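Side-chain contacts in poly(ADP-ribose) glycohydrolase (Thermomonospora curvata, PDB 3SIG), which catalyses the hydrolysis of ribose-ribose glycosidic bonds in poly(ADP-ribose), releasing ADP-ribose: residues Phe94-Ala97 with Glu98-Gly101; Arg5-Ala8 with Ala9-Glu13; Ala177-Arg180 with Arg181-Gly184. All coordinates share one frame; numbering follows the deposited sequence.

Interaction 1: residues Phe94-Ala97 with Glu98-Gly101. With AR6 ([(2R,3S,4R,5R)-5-(6-aminopurin-9-yl)-3,4-dihydroxy-oxolan-2-yl]methyl [hydroxy-[[(2R,3S,4R,5S)-3,4,5-trihydroxyoxolan-2-yl]methoxy]phosphoryl] hydrogen phosphate), chain B.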
loop_
_atom_site.group_PDB
_atom_site.type_symbol
_atom_site.label_atom_id
_atom_site.label_comp_id
_atom_site.label_asym_id
_atom_site.label_seq_id
_atom_site.Cartn_x
_atom_site.Cartn_y
_atom_site.Cartn_z
ATOM N N PHE A 94 3.004 1.469 -0.441
ATOM C CA PHE A 94 3.978 2.547 -0.310
ATOM C C PHE A 94 4.610 2.717 -1.694
ATOM O O PHE A 94 5.702 2.209 -2.028
ATOM C CB PHE A 94 5.048 2.209 0.726
ATOM C CG PHE A 94 4.520 1.828 2.101
ATOM C CD1 PHE A 94 3.240 2.147 2.547
ATOM C CD2 PHE A 94 5.379 1.208 3.007
ATOM C CE1 PHE A 94 2.819 1.809 3.824
ATOM C CE2 PHE A 94 4.956 0.853 4.288
ATOM C CZ PHE A 94 3.678 1.144 4.693
ATOM N N ALA A 95 3.888 3.442 -2.537
ATOM C CA ALA A 95 4.050 3.351 -3.971
ATOM C C ALA A 95 5.209 4.124 -4.527
ATOM O O ALA A 95 5.544 5.214 -4.041
ATOM C CB ALA A 95 2.801 3.868 -4.598
ATOM N N SER A 96 5.757 3.600 -5.621
ATOM C CA SER A 96 6.534 4.357 -6.583
ATOM C C SER A 96 5.582 5.262 -7.346
ATOM O O SER A 96 4.499 4.873 -7.778
ATOM C CB SER A 96 7.187 3.412 -7.566
ATOM O OG SER A 96 7.798 4.160 -8.632
ATOM N N ALA A 97 6.004 6.496 -7.584
ATOM C CA ALA A 97 5.262 7.405 -8.449
ATOM C C ALA A 97 5.457 7.109 -9.929
ATOM O O ALA A 97 4.689 7.596 -10.763
ATOM C CB ALA A 97 5.700 8.834 -8.157
ATOM N N GLU A 98 6.488 6.331 -10.241
ATOM C CA GLU A 98 7.015 6.216 -11.614
ATOM C C GLU A 98 6.883 4.829 -12.237
ATOM O O GLU A 98 6.843 4.724 -13.456
ATOM C CB GLU A 98 8.493 6.572 -11.617
ATOM C CG GLU A 98 8.771 7.996 -11.173
ATOM C CD GLU A 98 10.259 8.358 -11.138
ATOM O OE1 GLU A 98 11.114 7.464 -10.926
ATOM O OE2 GLU A 98 10.561 9.554 -11.310
ATOM N N HIS A 99 6.853 3.760 -11.442
ATOM C CA HIS A 99 6.812 2.401 -11.971
ATOM C C HIS A 99 5.841 1.538 -11.198
ATOM O O HIS A 99 5.949 1.424 -9.985
ATOM C CB HIS A 99 8.197 1.750 -11.921
ATOM C CG HIS A 99 9.240 2.529 -12.659
ATOM N ND1 HIS A 99 10.177 3.311 -12.018
ATOM C CD2 HIS A 99 9.449 2.698 -13.984
ATOM C CE1 HIS A 99 10.945 3.900 -12.917
ATOM N NE2 HIS A 99 10.519 3.552 -14.117
ATOM N N PRO A 100 4.902 0.903 -11.905
ATOM C CA PRO A 100 3.904 0.068 -11.213
ATOM C C PRO A 100 4.545 -1.182 -10.622
ATOM O O PRO A 100 5.167 -1.956 -11.366
ATOM C CB PRO A 100 2.903 -0.273 -12.338
ATOM C CG PRO A 100 3.721 -0.160 -13.619
ATOM C CD PRO A 100 4.652 0.972 -13.360
ATOM N N GLY A 101 4.423 -1.390 -9.323
ATOM C CA GLY A 101 5.135 -2.487 -8.665
ATOM C C GLY A 101 6.605 -2.155 -8.398
ATOM O O GLY A 101 7.387 -3.036 -7.988
HETATM N N1 AR6 B . 5.467 -4.558 5.432
HETATM C C2 AR6 B . 5.416 -3.599 6.351
HETATM N N3 AR6 B . 6.367 -2.644 6.562
HETATM C C4 AR6 B . 7.415 -2.729 5.710
HETATM C C5 AR6 B . 7.514 -3.743 4.693
HETATM C C6 AR6 B . 6.476 -4.633 4.609
HETATM N N6 AR6 B . 6.522 -5.655 3.660
HETATM N N7 AR6 B . 8.745 -3.481 3.993
HETATM C C8 AR6 B . 9.294 -2.469 4.574
HETATM N N9 AR6 B . 8.574 -1.955 5.612
HETATM P PA AR6 B . 9.419 1.315 1.854
HETATM P PB AR6 B . 8.808 4.081 0.931
HETATM C "C1'" AR6 B . 8.802 -0.821 6.503
HETATM O O1A AR6 B . 10.855 1.692 1.941
HETATM O O1B AR6 B . 7.428 4.696 0.800
HETATM C C1D AR6 B . 9.734 1.042 -3.387
HETATM O O1D AR6 B . 10.788 0.722 -4.252
HETATM C "C2'" AR6 B . 10.262 -0.465 6.687
HETATM O "O2'" AR6 B . 10.480 -0.006 7.992
HETATM O O2A AR6 B . 9.049 0.127 1.004
HETATM O O2B AR6 B . 9.787 4.730 1.851
HETATM C C2D AR6 B . 8.688 1.713 -4.187
HETATM O O2D AR6 B . 8.323 1.115 -5.383
HETATM C "C3'" AR6 B . 10.435 0.648 5.719
HETATM O "O3'" AR6 B . 11.424 1.545 6.108
HETATM O O3A AR6 B . 8.563 2.586 1.427
HETATM C C3D AR6 B . 8.993 3.146 -4.085
HETATM O O3D AR6 B . 9.863 3.389 -5.159
HETATM C "C4'" AR6 B . 9.093 1.319 5.661
HETATM O "O4'" AR6 B . 8.154 0.347 6.064
HETATM C C4D AR6 B . 9.655 3.244 -2.756
HETATM O O4D AR6 B . 10.191 1.972 -2.427
HETATM C "C5'" AR6 B . 8.707 1.915 4.315
HETATM O "O5'" AR6 B . 8.797 0.937 3.291
HETATM C C5D AR6 B . 8.728 3.731 -1.643
HETATM O O5D AR6 B . 9.506 3.929 -0.477
HETATM O O HOH W 1 10.274 3.439 -8.862
#

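Interaction 2: residues Arg5-Ala8 with Ala9-Glu13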
loop_
_atom_site.group_PDB
_atom_site.type_symbol
_atom_site.label_atom_id
_atom_site.label_comp_id
_atom_site.label_asym_id
_atom_site.label_seq_id
_atom_site.Cartn_x
_atom_site.Cartn_y
_atom_site.Cartn_z
ATOM N N ARG A 5 13.814 -11.842 -8.190
ATOM C CA ARG A 5 13.577 -11.660 -9.614
ATOM C C ARG A 5 12.834 -12.879 -10.178
ATOM O O ARG A 5 11.897 -12.740 -10.982
ATOM C CB ARG A 5 14.915 -11.415 -10.317
ATOM C CG ARG A 5 14.810 -11.110 -11.784
ATOM C CD ARG A 5 16.202 -10.948 -12.403
ATOM N NE ARG A 5 16.174 -11.139 -13.854
ATOM C CZ ARG A 5 17.237 -11.440 -14.600
ATOM N NH1 ARG A 5 18.432 -11.591 -14.039
ATOM N NH2 ARG A 5 17.110 -11.598 -15.914
ATOM N N ALA A 6 13.243 -14.089 -9.785
ATOM C CA ALA A 6 12.588 -15.307 -10.244
ATOM C C ALA A 6 11.125 -15.363 -9.794
ATOM O O ALA A 6 10.248 -15.723 -10.569
ATOM C CB ALA A 6 13.340 -16.547 -9.761
ATOM N N ILE A 7 10.878 -15.015 -8.542
ATOM C CA ILE A 7 9.520 -14.991 -8.023
ATOM C C ILE A 7 8.650 -13.975 -8.778
ATOM O O ILE A 7 7.531 -14.280 -9.195
ATOM C CB ILE A 7 9.521 -14.685 -6.527
ATOM C CG1 ILE A 7 10.066 -15.902 -5.767
ATOM C CG2 ILE A 7 8.122 -14.363 -6.065
ATOM C CD1 ILE A 7 10.359 -15.608 -4.332
ATOM N N ALA A 8 9.203 -12.786 -9.005
ATOM C CA ALA A 8 8.485 -11.781 -9.790
ATOM C C ALA A 8 8.108 -12.273 -11.174
ATOM O O ALA A 8 6.967 -12.080 -11.603
ATOM C CB ALA A 8 9.294 -10.536 -9.905
ATOM N N ALA A 9 9.026 -12.926 -11.874
ATOM C CA ALA A 9 8.714 -13.433 -13.190
ATOM C C ALA A 9 7.638 -14.513 -13.117
ATOM O O ALA A 9 6.787 -14.612 -14.001
ATOM C CB ALA A 9 10.001 -13.969 -13.858
ATOM N N GLU A 10 7.719 -15.363 -12.104
ATOM C CA GLU A 10 6.709 -16.411 -11.938
ATOM C C GLU A 10 5.321 -15.780 -11.711
ATOM O O GLU A 10 4.325 -16.230 -12.267
ATOM C CB GLU A 10 7.046 -17.315 -10.773
ATOM C CG GLU A 10 6.078 -18.496 -10.642
ATOM C CD GLU A 10 6.389 -19.389 -9.463
ATOM O OE1 GLU A 10 6.256 -18.954 -8.313
ATOM O OE2 GLU A 10 6.754 -20.555 -9.697
ATOM N N THR A 11 5.283 -14.717 -10.919
ATOM C CA THR A 11 4.015 -14.039 -10.672
ATOM C C THR A 11 3.462 -13.449 -11.969
ATOM O O THR A 11 2.272 -13.593 -12.259
ATOM C CB THR A 11 4.191 -12.988 -9.608
ATOM O OG1 THR A 11 4.424 -13.659 -8.376
ATOM C CG2 THR A 11 2.931 -12.092 -9.469
ATOM N N VAL A 12 4.297 -12.810 -12.775
ATOM C CA VAL A 12 3.816 -12.344 -14.060
ATOM C C VAL A 12 3.279 -13.479 -14.935
ATOM O O VAL A 12 2.257 -13.293 -15.579
ATOM C CB VAL A 12 4.913 -11.573 -14.781
ATOM C CG1 VAL A 12 4.546 -11.378 -16.276
ATOM C CG2 VAL A 12 5.132 -10.245 -14.081
ATOM N N GLU A 13 3.938 -14.641 -14.944
ATOM C CA GLU A 13 3.445 -15.819 -15.679
ATOM C C GLU A 13 2.068 -16.248 -15.153
ATOM O O GLU A 13 1.151 -16.540 -15.917
ATOM C CB GLU A 13 4.421 -17.013 -15.580
ATOM C CG GLU A 13 3.873 -18.296 -16.239
ATOM C CD GLU A 13 4.818 -19.512 -16.180
ATOM O OE1 GLU A 13 5.988 -19.357 -15.780
ATOM O OE2 GLU A 13 4.379 -20.628 -16.539
#

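Interaction 3: residues Ala177-Arg180 with Arg181-Gly184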
loop_
_atom_site.group_PDB
_atom_site.type_symbol
_atom_site.label_atom_id
_atom_site.label_comp_id
_atom_site.label_asym_id
_atom_site.label_seq_id
_atom_site.Cartn_x
_atom_site.Cartn_y
_atom_site.Cartn_z
ATOM N N ALA A 177 4.347 8.485 -1.144
ATOM C CA ALA A 177 4.774 9.504 -0.191
ATOM C C ALA A 177 5.748 10.423 -0.927
ATOM O O ALA A 177 6.406 10.007 -1.889
ATOM C CB ALA A 177 5.454 8.875 1.023
ATOM N N PRO A 178 5.895 11.671 -0.463
ATOM C CA PRO A 178 6.934 12.523 -1.050
ATOM C C PRO A 178 8.298 11.866 -0.883
ATOM O O PRO A 178 8.595 11.239 0.137
ATOM C CB PRO A 178 6.817 13.811 -0.251
ATOM C CG PRO A 178 6.138 13.438 1.015
ATOM C CD PRO A 178 5.186 12.338 0.642
ATOM N N ASN A 179 9.151 12.018 -1.876
ATOM C CA ASN A 179 10.497 11.486 -1.840
ATOM C C ASN A 179 11.399 12.484 -1.112
ATOM O O ASN A 179 12.115 13.310 -1.719
ATOM C CB ASN A 179 10.987 11.233 -3.258
ATOM C CG ASN A 179 12.220 10.370 -3.312
ATOM O OD1 ASN A 179 13.021 10.339 -2.387
ATOM N ND2 ASN A 179 12.341 9.607 -4.384
ATOM N N ARG A 180 11.360 12.401 0.204
ATOM C CA ARG A 180 12.138 13.318 1.040
ATOM C C ARG A 180 13.629 13.159 0.827
ATOM O O ARG A 180 14.401 14.115 0.964
ATOM C CB ARG A 180 11.771 13.125 2.511
ATOM C CG ARG A 180 12.386 14.213 3.393
ATOM C CD ARG A 180 12.030 14.098 4.843
ATOM N NE ARG A 180 12.738 15.125 5.610
ATOM C CZ ARG A 180 12.289 16.361 5.813
ATOM N NH1 ARG A 180 11.120 16.732 5.322
ATOM N NH2 ARG A 180 13.003 17.227 6.520
ATOM N N ARG A 181 14.063 11.954 0.505
ATOM C CA ARG A 181 15.469 11.709 0.251
ATOM C C ARG A 181 15.942 12.552 -0.928
ATOM O O ARG A 181 17.017 13.153 -0.898
ATOM C CB ARG A 181 15.687 10.229 -0.001
ATOM C CG ARG A 181 17.129 9.826 -0.122
ATOM C CD ARG A 181 17.270 8.313 -0.279
ATOM N NE ARG A 181 16.655 7.582 0.829
ATOM C CZ ARG A 181 17.287 7.212 1.944
ATOM N NH1 ARG A 181 18.571 7.497 2.121
ATOM N NH2 ARG A 181 16.630 6.551 2.886
ATOM N N ALA A 182 15.115 12.638 -1.960
ATOM C CA ALA A 182 15.466 13.413 -3.131
ATOM C C ALA A 182 15.362 14.932 -2.937
ATOM O O ALA A 182 16.087 15.711 -3.558
ATOM C CB ALA A 182 14.611 12.975 -4.296
ATOM N N ILE A 183 14.451 15.344 -2.067
ATOM C CA ILE A 183 14.250 16.750 -1.745
ATOM C C ILE A 183 15.351 17.306 -0.855
ATOM O O ILE A 183 15.728 18.468 -0.970
ATOM C CB ILE A 183 12.899 16.903 -1.039
ATOM C CG1 ILE A 183 11.767 16.702 -2.053
ATOM C CG2 ILE A 183 12.790 18.261 -0.376
ATOM C CD1 ILE A 183 10.455 16.338 -1.448
ATOM N N GLY A 184 15.862 16.484 0.051
ATOM C CA GLY A 184 16.832 16.962 1.016
ATOM C C GLY A 184 16.213 18.049 1.869
ATOM O O GLY A 184 15.067 17.956 2.280
#

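Interaction 1: residues Phe94-Ala97 with Glu98-Gly101
The ADP-ribose pocket of this macrodomain is lined in part by the loop leaving strand 90-94, where an ST turn built on S96 draws in the backbone of E98 and H99. The turn is a worked example of one hydroxyl gathering two successive amides. S96 OG accepts the amide of E98 (OG to N 3.0 Å, N-H...O angle 157°) and that of H99 (OG to N 3.0 Å, 153°), two bonds that fold the chain back just beyond the ligand. With OG anti to its own nitrogen (chi1 172°), the hydroxyl reaches forward along the chain to both amides, while S96 CB stays 3.4 Å from O2D of the bound sugar.

Further back, F94 meets the ligand with the edge of its ring: CD2 comes 3.4 Å from O5' near the ring plane. The same loop also fixes an acidic group of the pocket, since S96 N and G101 N donate to OE1 and OE2 of E112 respectively, and E112 OE1 is itself bonded to the ligand. S96 is thus a second-shell as well as a first-shell residue, touching the sugar by its CB and steadying a ligand-binding carboxylate by its amide.

On the more exposed side, E98 CB sits 3.6 Å above one face of the H99 imidazole, displaced toward the rim. A water joins the hydroxyl to the imidazole: it lies in the plane of that ring, 3.2 Å from H99 ND1, and is hydrogen-bonded to S96 OG at 2.6 Å.

Interaction 2: residues Arg5-Ala8 with Ala9-Glu13
R5 to E13 run as unbroken alpha-helix, R5 O, A6 O, I7 O and A8 O each taking the amide four residues on, with T11 N 2.9 Å from I7 O. The next bond along, V12 N to A8 O, is 3.0 Å. Side chains then lean back on the carbonyls of the preceding turn. E10 CB lies 3.5 Å from I7 O, and V12 CG2, the branch set beside its own nitrogen, comes to 3.6 Å from A8 O.

T11 OG1 is anti to the carbonyl carbon (chi1 -69°), which sets it 3.3 Å from I7 O and near I7 CG2; its hydrogen bonds to R117 O and R157 NH2 reach beyond the helix. E10, one residue earlier, stretches out fully and forms a salt bridge from OE1 to the same R157 NH2, so an acid and a hydroxyl on successive residues hold one guanidinium nitrogen. The arginine's side chain also touches I7.

A8 is small and buried, with its methyl group against F104 and L105, and V12, one turn later, also meets L105. A9 is by contrast exposed. This division into a packed flank and an exposed one is that of an amphipathic helix, here the N-terminal helix 2-17 lying against strand 147-157 of the macrodomain sheet.

Interaction 3: residues Ala177-Arg180 with Arg181-Gly184
The carboxamide of N179 has A182 on one face: the methyl carbon A182 CB stands over its centre, 3.7 Å from N179 CG, and A182 N lies above the same face. At the oxygen edge R181 CB is close to the amide plane, 3.6 Å from OD1, while ND2 at the nitrogen end is hydrogen-bonded to Y143 OH. This is a helix N-cap, an example of a side chain answering an amide that the first turn of a helix cannot satisfy well. A182 N donates to N179 OD1 at 3.1 Å, from 57° out of the carbonyl plane and therefore away from a lone pair, and adds a weak bond to N179 O. Having CG anti to the N179 nitrogen (chi1 -166°) carries the amide under A182 in this way.

Replacing N179 by an alanine would remove the whole carboxamide, and would probably leave A182 N with just the weak backbone bond and Y143 OH without this partner.

The helix that follows, 180-183, is a single turn. I183 N bonds to N179 O in the carbonyl plane, and G184, with positive phi, ends the helix while its N still donates to R180 O at 2.9 Å. R181 bends at its third torsion to send its guanidinium toward the pocket loop, NE to V224 O and NH2 to G223 O. Since the amides of G223 and V224 bind ADP-ribose, R181 sits in the second shell of the ligand, consistent with holding that loop in place. I183 turns inward beside P141 and I192, folding back over the start of the helix until its CG1 lies 3.4 Å from N179 O.

In the fold
The three contacts are all local, yet their chemistry follows their place in the macrodomain. Interaction 1, partly buried, touches the bound ligand and relies on a hydroxyl gathering backbone amides where no regular structure supplies partners. Interaction 3 lies at the surface, some 14 Å away between centres; there a carboxamide caps a short helix, and an arginine ties it to another ligand-binding loop. Y143 links the two, touching A97 of the first and bonding N179 of the third. Interaction 2, about 30 Å from interaction 3 between centres, is a regular helix whose backbone bonds run within it, while E10 and T11 tie it to R157 of strand 147-157.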